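Local coordinates for CBS domain-containing protein (Pyrococcus horikoshii, PDB 2YZI), which is of unknown function but carries a pair of CBS domains, a module that in many relatives binds adenine nucleotides and regulates partner proteins or domains, at residues M3-L17 and I114-S127. Residues are numbered along the deposited sequence; the frame is centred on the assembly and turned at random.
Sequences MDMKAPIKVYMTKKL and IVGIFTLSDLLEAS
T14 pairs with I117 in a single antiparallel, hydrogen-bonded bridge. T14 N donates to I117 O (3.1 Å), and I117 N returns a bond to T14 O in the carbonyl plane. The bridge joins the loop before strand 19-20 to the outer side of strand 113-119. Beside it, the chain of K15 bends at chi2 (-70°) and brings K15 NZ back to a lone pair of V115 O (3.2 Å). L17 CD2 meets I114 CG2, their side chains crossing at about a right angle.

I9 CD1 sits over the centre of one face of the F118 ring, a CH-pi contact 3.9 Å from the ring centroid. The Y12 carbonyl O comes to the edge of the same ring, in its plane.

D122 turns its carboxylate back to the helix start. T119 N donates to D122 OD2 (2.7 Å) on its anti lone pair, while T119 OG1 donates to the same oxygen from above the carboxylate plane. D122 N donates to T119 OG1, which completes a capping box. The side chains of T14 and D122 cross at about a right angle, with T14 CG2 3.6 Å from D122 OD2. An alanine in place of D122 would probably leave T119 N without its acceptor and open a gap beside the T14 methyl.

Farther along helix 120-127, A126 CB packs on Y12 CD1 (3.7 Å) and M3 CB. The selenium of M3, a selenomethionine, reaches L123 CD1. Y12 OH accepts from D4 N in a nearly straight bond (2.6 Å, 173°), which ties the ring to the N-terminal turn. Two waters bridge M3 N to A126 O and Y12 O to D122 O. Directional backbone bonds thus hold 3-17 to strand 114-119, whereas its fit against helix 120-127 rests on apolar shape and two waters more than on direct polar bonds.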
HETATM    1  N   MSE B   3       9.645  18.152   1.263  1.00 46.97           N
HETATM    2  CA  MSE B   3      10.527  17.131   0.626  1.00 46.68           C
HETATM    3  C   MSE B   3      11.281  17.685  -0.579  1.00 45.60           C
HETATM    4  O   MSE B   3      10.760  18.500  -1.344  1.00 45.45           O
HETATM    5  CB  MSE B   3       9.711  15.901   0.209  1.00 47.96           C
HETATM    6  CG  MSE B   3       8.500  16.211  -0.640  1.00 50.68           C
HETATM    7 SE   MSE B   3       7.637  14.595  -1.282  1.00 55.32          SE
HETATM    8  CE  MSE B   3       8.156  14.674  -3.149  1.00 53.66           C
ATOM      9  N   ASP B   4      12.513  17.215  -0.733  1.00 44.90           N
ATOM     10  CA  ASP B   4      13.400  17.640  -1.802  1.00 43.82           C
ATOM     11  C   ASP B   4      13.870  16.439  -2.619  1.00 44.17           C
ATOM     12  O   ASP B   4      14.604  15.595  -2.121  1.00 44.09           O
ATOM     13  CB  ASP B   4      14.594  18.378  -1.179  1.00 41.94           C
ATOM     14  CG  ASP B   4      15.671  18.718  -2.186  1.00 40.98           C
ATOM     15  OD1 ASP B   4      15.364  18.765  -3.392  1.00 40.25           O
ATOM     16  OD2 ASP B   4      16.822  18.951  -1.758  1.00 40.47           O
HETATM   17  N   MSE B   5      13.441  16.382  -3.876  1.00 37.59           N
HETATM   18  CA  MSE B   5      13.793  15.299  -4.790  1.00 35.16           C
HETATM   19  C   MSE B   5      15.300  15.133  -4.959  1.00 34.56           C
HETATM   20  O   MSE B   5      15.768  14.091  -5.420  1.00 34.57           O
HETATM   21  CB  MSE B   5      13.168  15.554  -6.158  1.00 34.51           C
HETATM   22  CG  MSE B   5      11.665  15.713  -6.127  1.00 35.19           C
HETATM   23 SE   MSE B   5      10.776  14.022  -5.826  1.00 37.82          SE
HETATM   24  CE  MSE B   5      10.480  13.571  -7.698  1.00 36.47           C
ATOM     25  N   LYS B   6      16.054  16.161  -4.586  1.00 33.91           N
ATOM     26  CA  LYS B   6      17.505  16.129  -4.711  1.00 33.03           C
ATOM     27  C   LYS B   6      18.182  15.482  -3.510  1.00 31.44           C
ATOM     28  O   LYS B   6      19.266  14.918  -3.641  1.00 30.96           O
ATOM     29  CB  LYS B   6      18.051  17.549  -4.891  1.00 34.95           C
ATOM     30  CG  LYS B   6      17.547  18.257  -6.140  1.00 39.28           C
ATOM     31  CD  LYS B   6      17.924  19.737  -6.129  1.00 41.76           C
ATOM     32  CE  LYS B   6      17.283  20.505  -7.282  1.00 43.64           C
ATOM     33  NZ  LYS B   6      17.723  20.025  -8.629  1.00 46.02           N
ATOM     34  N   ALA B   7      17.541  15.564  -2.348  1.00 28.26           N
ATOM     35  CA  ALA B   7      18.091  15.009  -1.110  1.00 25.34           C
ATOM     36  C   ALA B   7      18.202  13.485  -1.086  1.00 22.75           C
ATOM     37  O   ALA B   7      17.393  12.786  -1.682  1.00 21.37           O
ATOM     38  CB  ALA B   7      17.258  15.483   0.071  1.00 25.25           C
ATOM     39  N   PRO B   8      19.204  12.954  -0.371  1.00 21.19           N
ATOM     40  CA  PRO B   8      19.433  11.508  -0.259  1.00 21.02           C
ATOM     41  C   PRO B   8      18.258  10.816   0.410  1.00 21.56           C
ATOM     42  O   PRO B   8      17.677  11.355   1.359  1.00 20.89           O
ATOM     43  CB  PRO B   8      20.692  11.428   0.589  1.00 21.92           C
ATOM     44  CG  PRO B   8      20.524  12.591   1.501  1.00 20.02           C
ATOM     45  CD  PRO B   8      20.093  13.685   0.546  1.00 20.20           C
ATOM     46  N   ILE B   9      17.924   9.619  -0.070  1.00 20.62           N
ATOM     47  CA  ILE B   9      16.796   8.870   0.472  1.00 19.47           C
ATOM     48  C   ILE B   9      16.943   8.597   1.961  1.00 21.04           C
ATOM     49  O   ILE B   9      15.962   8.357   2.654  1.00 19.71           O
ATOM     50  CB  ILE B   9      16.592   7.509  -0.260  1.00 18.60           C
ATOM     51  CG1 ILE B   9      15.167   7.003  -0.017  1.00 16.31           C
ATOM     52  CG2 ILE B   9      17.580   6.457   0.255  1.00 14.88           C
ATOM     53  CD1 ILE B   9      14.101   7.892  -0.608  1.00 14.67           C
ATOM     54  N   LYS B  10      18.166   8.647   2.460  1.00 22.21           N
ATOM     55  CA  LYS B  10      18.369   8.371   3.867  1.00 24.46           C
ATOM     56  C   LYS B  10      17.633   9.307   4.809  1.00 25.14           C
ATOM     57  O   LYS B  10      17.468   8.986   5.983  1.00 24.92           O
ATOM     58  CB  LYS B  10      19.867   8.351   4.208  1.00 23.84           C
ATOM     59  CG  LYS B  10      20.652   9.609   3.885  1.00 25.50           C
ATOM     60  CD  LYS B  10      22.132   9.353   4.179  1.00 28.10           C
ATOM     61  CE  LYS B  10      22.988  10.578   3.969  1.00 31.02           C
ATOM     62  NZ  LYS B  10      24.422  10.263   4.250  1.00 37.01           N
ATOM     63  N   VAL B  11      17.169  10.449   4.309  1.00 25.75           N
ATOM     64  CA  VAL B  11      16.461  11.378   5.183  1.00 26.53           C
ATOM     65  C   VAL B  11      14.961  11.087   5.275  1.00 27.26           C
ATOM     66  O   VAL B  11      14.292  11.520   6.215  1.00 28.48           O
ATOM     67  CB  VAL B  11      16.665  12.855   4.745  1.00 27.50           C
ATOM     68  CG1 VAL B  11      18.095  13.064   4.306  1.00 25.87           C
ATOM     69  CG2 VAL B  11      15.690  13.235   3.653  1.00 27.42           C
ATOM     70  N   TYR B  12      14.436  10.343   4.311  1.00 26.85           N
ATOM     71  CA  TYR B  12      13.015  10.019   4.312  1.00 27.86           C
ATOM     72  C   TYR B  12      12.743   8.559   4.680  1.00 29.51           C
ATOM     73  O   TYR B  12      11.597   8.176   4.912  1.00 29.61           O
ATOM     74  CB  TYR B  12      12.418  10.315   2.940  1.00 27.35           C
ATOM     75  CG  TYR B  12      12.728  11.694   2.418  1.00 25.81           C
ATOM     76  CD1 TYR B  12      12.172  12.827   3.008  1.00 27.02           C
ATOM     77  CD2 TYR B  12      13.573  11.868   1.323  1.00 26.87           C
ATOM     78  CE1 TYR B  12      12.449  14.104   2.514  1.00 27.19           C
ATOM     79  CE2 TYR B  12      13.860  13.138   0.820  1.00 27.65           C
ATOM     80  CZ  TYR B  12      13.291  14.248   1.421  1.00 29.28           C
ATOM     81  OH  TYR B  12      13.561  15.500   0.924  1.00 31.05           O
HETATM   82  N   MSE B  13      13.793   7.746   4.730  1.00 32.02           N
HETATM   83  CA  MSE B  13      13.632   6.340   5.075  1.00 28.95           C
HETATM   84  C   MSE B  13      13.331   6.144   6.552  1.00 28.57           C
HETATM   85  O   MSE B  13      13.482   7.062   7.364  1.00 27.99           O
HETATM   86  CB  MSE B  13      14.894   5.553   4.741  1.00 29.07           C
HETATM   87  CG  MSE B  13      16.120   5.974   5.529  1.00 31.80           C
HETATM   88 SE   MSE B  13      17.516   4.617   5.451  1.00 36.21          SE
HETATM   89  CE  MSE B  13      18.298   4.892   7.208  1.00 31.12           C
ATOM     90  N   THR B  14      12.925   4.929   6.895  1.00 28.13           N
ATOM     91  CA  THR B  14      12.626   4.585   8.278  1.00 29.56           C
ATOM     92  C   THR B  14      13.403   3.338   8.706  1.00 30.15           C
ATOM     93  O   THR B  14      13.919   2.603   7.865  1.00 29.32           O
ATOM     94  CB  THR B  14      11.132   4.301   8.475  1.00 29.71           C
ATOM     95  OG1 THR B  14      10.925   3.783   9.793  1.00 30.86           O
ATOM     96  CG2 THR B  14      10.640   3.268   7.465  1.00 29.50           C
ATOM     97  N   LYS B  15      13.479   3.111  10.016  1.00 31.20           N
ATOM     98  CA  LYS B  15      14.167   1.941  10.574  1.00 32.71           C
ATOM     99  C   LYS B  15      13.142   0.849  10.849  1.00 31.89           C
ATOM    100  O   LYS B  15      13.493  -0.309  11.068  1.00 32.45           O
ATOM    101  CB  LYS B  15      14.868   2.294  11.894  1.00 34.46           C
ATOM    102  CG  LYS B  15      16.194   3.031  11.761  1.00 36.39           C
ATOM    103  CD  LYS B  15      17.292   2.131  11.202  1.00 38.67           C
ATOM    104  CE  LYS B  15      18.655   2.816  11.293  1.00 40.40           C
ATOM    105  NZ  LYS B  15      19.738   1.969  10.720  1.00 39.87           N
ATOM    106  N   LYS B  16      11.874   1.237  10.845  1.00 32.15           N
ATOM    107  CA  LYS B  16      10.772   0.319  11.105  1.00 33.34           C
ATOM    108  C   LYS B  16      10.707  -0.807  10.067  1.00 32.49           C
ATOM    109  O   LYS B  16       9.828  -0.822   9.207  1.00 33.30           O
ATOM    110  CB  LYS B  16       9.457   1.103  11.121  1.00 34.78           C
ATOM    111  CG  LYS B  16       8.224   0.277  11.436  1.00 37.91           C
ATOM    112  CD  LYS B  16       6.958   1.085  11.187  1.00 38.26           C
ATOM    113  CE  LYS B  16       6.182   1.309  12.464  1.00 40.56           C
ATOM    114  NZ  LYS B  16       5.782   0.014  13.070  1.00 39.66           N
ATOM    115  N   LEU B  17      11.633  -1.753  10.164  1.00 30.83           N
ATOM    116  CA  LEU B  17      11.696  -2.883   9.239  1.00 30.03           C
ATOM    117  C   LEU B  17      11.582  -4.184  10.028  1.00 30.63           C
ATOM    118  O   LEU B  17      12.516  -4.580  10.723  1.00 30.30           O
ATOM    119  CB  LEU B  17      13.021  -2.828   8.473  1.00 30.31           C
ATOM    120  CG  LEU B  17      13.547  -4.047   7.720  1.00 31.58           C
ATOM    121  CD1 LEU B  17      12.508  -4.567   6.737  1.00 33.34           C
ATOM    122  CD2 LEU B  17      14.833  -3.648   7.001  1.00 30.61           C
ATOM    123  N   ILE B 114      21.309  -4.053   4.539  1.00 20.43           N
ATOM    124  CA  ILE B 114      20.016  -3.382   4.517  1.00 19.71           C
ATOM    125  C   ILE B 114      19.932  -2.583   5.821  1.00 19.20           C
ATOM    126  O   ILE B 114      20.044  -3.149   6.907  1.00 19.98           O
ATOM    127  CB  ILE B 114      18.853  -4.414   4.425  1.00 19.71           C
ATOM    128  CG1 ILE B 114      19.131  -5.405   3.287  1.00 16.32           C
ATOM    129  CG2 ILE B 114      17.529  -3.701   4.153  1.00 19.95           C
ATOM    130  CD1 ILE B 114      19.319  -4.751   1.931  1.00 14.95           C
ATOM    131  N   VAL B 115      19.760  -1.271   5.713  1.00 18.26           N
ATOM    132  CA  VAL B 115      19.707  -0.418   6.896  1.00 18.67           C
ATOM    133  C   VAL B 115      18.364   0.229   7.168  1.00 18.72           C
ATOM    134  O   VAL B 115      18.152   0.808   8.226  1.00 18.09           O
ATOM    135  CB  VAL B 115      20.755   0.703   6.819  1.00 19.16           C
ATOM    136  CG1 VAL B 115      22.129   0.125   7.002  1.00 20.45           C
ATOM    137  CG2 VAL B 115      20.650   1.426   5.485  1.00 19.25           C
ATOM    138  N   GLY B 116      17.461   0.128   6.208  1.00 18.40           N
ATOM    139  CA  GLY B 116      16.152   0.709   6.383  1.00 17.30           C
ATOM    140  C   GLY B 116      15.272   0.357   5.209  1.00 17.82           C
ATOM    141  O   GLY B 116      15.615  -0.510   4.406  1.00 17.63           O
ATOM    142  N   ILE B 117      14.139   1.043   5.116  1.00 18.18           N
ATOM    143  CA  ILE B 117      13.188   0.821   4.046  1.00 18.34           C
ATOM    144  C   ILE B 117      12.426   2.110   3.782  1.00 18.62           C
ATOM    145  O   ILE B 117      12.186   2.891   4.703  1.00 18.56           O
ATOM    146  CB  ILE B 117      12.188  -0.283   4.434  1.00 16.31           C
ATOM    147  CG1 ILE B 117      11.306  -0.637   3.235  1.00 16.46           C
ATOM    148  CG2 ILE B 117      11.349   0.173   5.624  1.00 15.96           C
ATOM    149  CD1 ILE B 117      10.336  -1.755   3.517  1.00 14.92           C
ATOM    150  N   PHE B 118      12.068   2.344   2.524  1.00 18.20           N
ATOM    151  CA  PHE B 118      11.295   3.522   2.167  1.00 18.47           C
ATOM    152  C   PHE B 118       9.978   3.027   1.583  1.00 19.68           C
ATOM    153  O   PHE B 118       9.967   2.205   0.667  1.00 21.15           O
ATOM    154  CB  PHE B 118      12.029   4.383   1.140  1.00 18.34           C
ATOM    155  CG  PHE B 118      11.238   5.590   0.693  1.00 16.16           C
ATOM    156  CD1 PHE B 118      10.958   6.626   1.580  1.00 15.92           C
ATOM    157  CD2 PHE B 118      10.759   5.677  -0.607  1.00 14.28           C
ATOM    158  CE1 PHE B 118      10.203   7.739   1.182  1.00 16.35           C
ATOM    159  CE2 PHE B 118       9.998   6.792  -1.022  1.00 17.22           C
ATOM    160  CZ  PHE B 118       9.722   7.823  -0.121  1.00 14.50           C
ATOM    161  N   THR B 119       8.871   3.525   2.120  1.00 19.16           N
ATOM    162  CA  THR B 119       7.548   3.095   1.670  1.00 20.17           C
ATOM    163  C   THR B 119       6.709   4.261   1.169  1.00 19.67           C
ATOM    164  O   THR B 119       7.121   5.412   1.264  1.00 19.33           O
ATOM    165  CB  THR B 119       6.777   2.397   2.826  1.00 20.77           C
ATOM    166  OG1 THR B 119       6.382   3.368   3.808  1.00 20.78           O
ATOM    167  CG2 THR B 119       7.659   1.360   3.490  1.00 20.44           C
ATOM    168  N   LEU B 120       5.531   3.961   0.630  1.00 20.54           N
ATOM    169  CA  LEU B 120       4.658   5.020   0.140  1.00 21.50           C
ATOM    170  C   LEU B 120       4.153   5.821   1.326  1.00 20.16           C
ATOM    171  O   LEU B 120       3.864   7.010   1.202  1.00 19.65           O
ATOM    172  CB  LEU B 120       3.487   4.451  -0.664  1.00 21.14           C
ATOM    173  CG  LEU B 120       3.874   3.846  -2.021  1.00 22.60           C
ATOM    174  CD1 LEU B 120       2.643   3.765  -2.902  1.00 22.10           C
ATOM    175  CD2 LEU B 120       4.936   4.702  -2.697  1.00 20.65           C
ATOM    176  N   SER B 121       4.057   5.167   2.483  1.00 19.07           N
ATOM    177  CA  SER B 121       3.621   5.856   3.696  1.00 20.20           C
ATOM    178  C   SER B 121       4.672   6.900   4.056  1.00 19.85           C
ATOM    179  O   SER B 121       4.336   7.999   4.503  1.00 20.22           O
ATOM    180  CB  SER B 121       3.449   4.877   4.859  1.00 19.58           C
ATOM    181  OG  SER B 121       2.306   4.062   4.670  1.00 20.96           O
ATOM    182  N   ASP B 122       5.943   6.554   3.860  1.00 20.66           N
ATOM    183  CA  ASP B 122       7.022   7.491   4.141  1.00 21.81           C
ATOM    184  C   ASP B 122       6.887   8.703   3.216  1.00 21.44           C
ATOM    185  O   ASP B 122       7.099   9.842   3.639  1.00 21.68           O
ATOM    186  CB  ASP B 122       8.381   6.830   3.936  1.00 24.43           C
ATOM    187  CG  ASP B 122       8.673   5.770   4.973  1.00 28.10           C
ATOM    188  OD1 ASP B 122       8.685   6.101   6.177  1.00 30.60           O
ATOM    189  OD2 ASP B 122       8.900   4.603   4.585  1.00 28.95           O
ATOM    190  N   LEU B 123       6.527   8.448   1.959  1.00 21.18           N
ATOM    191  CA  LEU B 123       6.340   9.505   0.974  1.00 20.89           C
ATOM    192  C   LEU B 123       5.280  10.474   1.477  1.00 20.61           C
ATOM    193  O   LEU B 123       5.439  11.693   1.392  1.00 21.45           O
ATOM    194  CB  LEU B 123       5.884   8.918  -0.358  1.00 20.47           C
ATOM    195  CG  LEU B 123       5.537   9.941  -1.445  1.00 21.23           C
ATOM    196  CD1 LEU B 123       6.785  10.747  -1.791  1.00 18.11           C
ATOM    197  CD2 LEU B 123       4.983   9.230  -2.686  1.00 18.31           C
ATOM    198  N   LEU B 124       4.188   9.915   1.985  1.00 21.80           N
ATOM    199  CA  LEU B 124       3.099  10.708   2.524  1.00 22.33           C
ATOM    200  C   LEU B 124       3.626  11.569   3.665  1.00 23.43           C
ATOM    201  O   LEU B 124       3.290  12.754   3.780  1.00 23.15           O
ATOM    202  CB  LEU B 124       1.987   9.798   3.046  1.00 21.96           C
ATOM    203  CG  LEU B 124       0.801  10.573   3.627  1.00 21.17           C
ATOM    204  CD1 LEU B 124       0.207  11.456   2.516  1.00 21.14           C
ATOM    205  CD2 LEU B 124      -0.248   9.616   4.203  1.00 19.86           C
ATOM    206  N   GLU B 125       4.454  10.958   4.509  1.00 25.11           N
ATOM    207  CA  GLU B 125       5.049  11.646   5.649  1.00 26.95           C
ATOM    208  C   GLU B 125       5.896  12.839   5.169  1.00 26.15           C
ATOM    209  O   GLU B 125       5.814  13.940   5.723  1.00 26.50           O
ATOM    210  CB  GLU B 125       5.930  10.671   6.428  1.00 30.59           C
ATOM    211  CG  GLU B 125       5.948  10.891   7.912  1.00 37.43           C
ATOM    212  CD  GLU B 125       4.655  10.466   8.562  1.00 40.45           C
ATOM    213  OE1 GLU B 125       3.608  11.092   8.298  1.00 41.84           O
ATOM    214  OE2 GLU B 125       4.691   9.493   9.338  1.00 44.30           O
ATOM    215  N   ALA B 126       6.714  12.612   4.146  1.00 24.92           N
ATOM    216  CA  ALA B 126       7.561  13.662   3.602  1.00 24.29           C
ATOM    217  C   ALA B 126       6.718  14.759   2.946  1.00 24.72           C
ATOM    218  O   ALA B 126       7.016  15.942   3.093  1.00 24.47           O
ATOM    219  CB  ALA B 126       8.537  13.074   2.598  1.00 23.99           C
ATOM    220  N   SER B 127       5.664  14.369   2.234  1.00 24.66           N
ATOM    221  CA  SER B 127       4.794  15.338   1.576  1.00 26.67           C
ATOM    222  C   SER B 127       4.093  16.236   2.589  1.00 27.57           C
ATOM    223  O   SER B 127       3.644  17.325   2.251  1.00 27.89           O
ATOM    224  CB  SER B 127       3.745  14.624   0.729  1.00 27.06           C
ATOM    225  OG  SER B 127       2.892  13.846   1.542  1.00 30.82           O
TER
HETATM  226  O   HOH W   1       9.477  16.668   3.485  1.00 31.26           O
HETATM  227  O   HOH W   2       9.782  10.786   5.201  1.00 33.18           O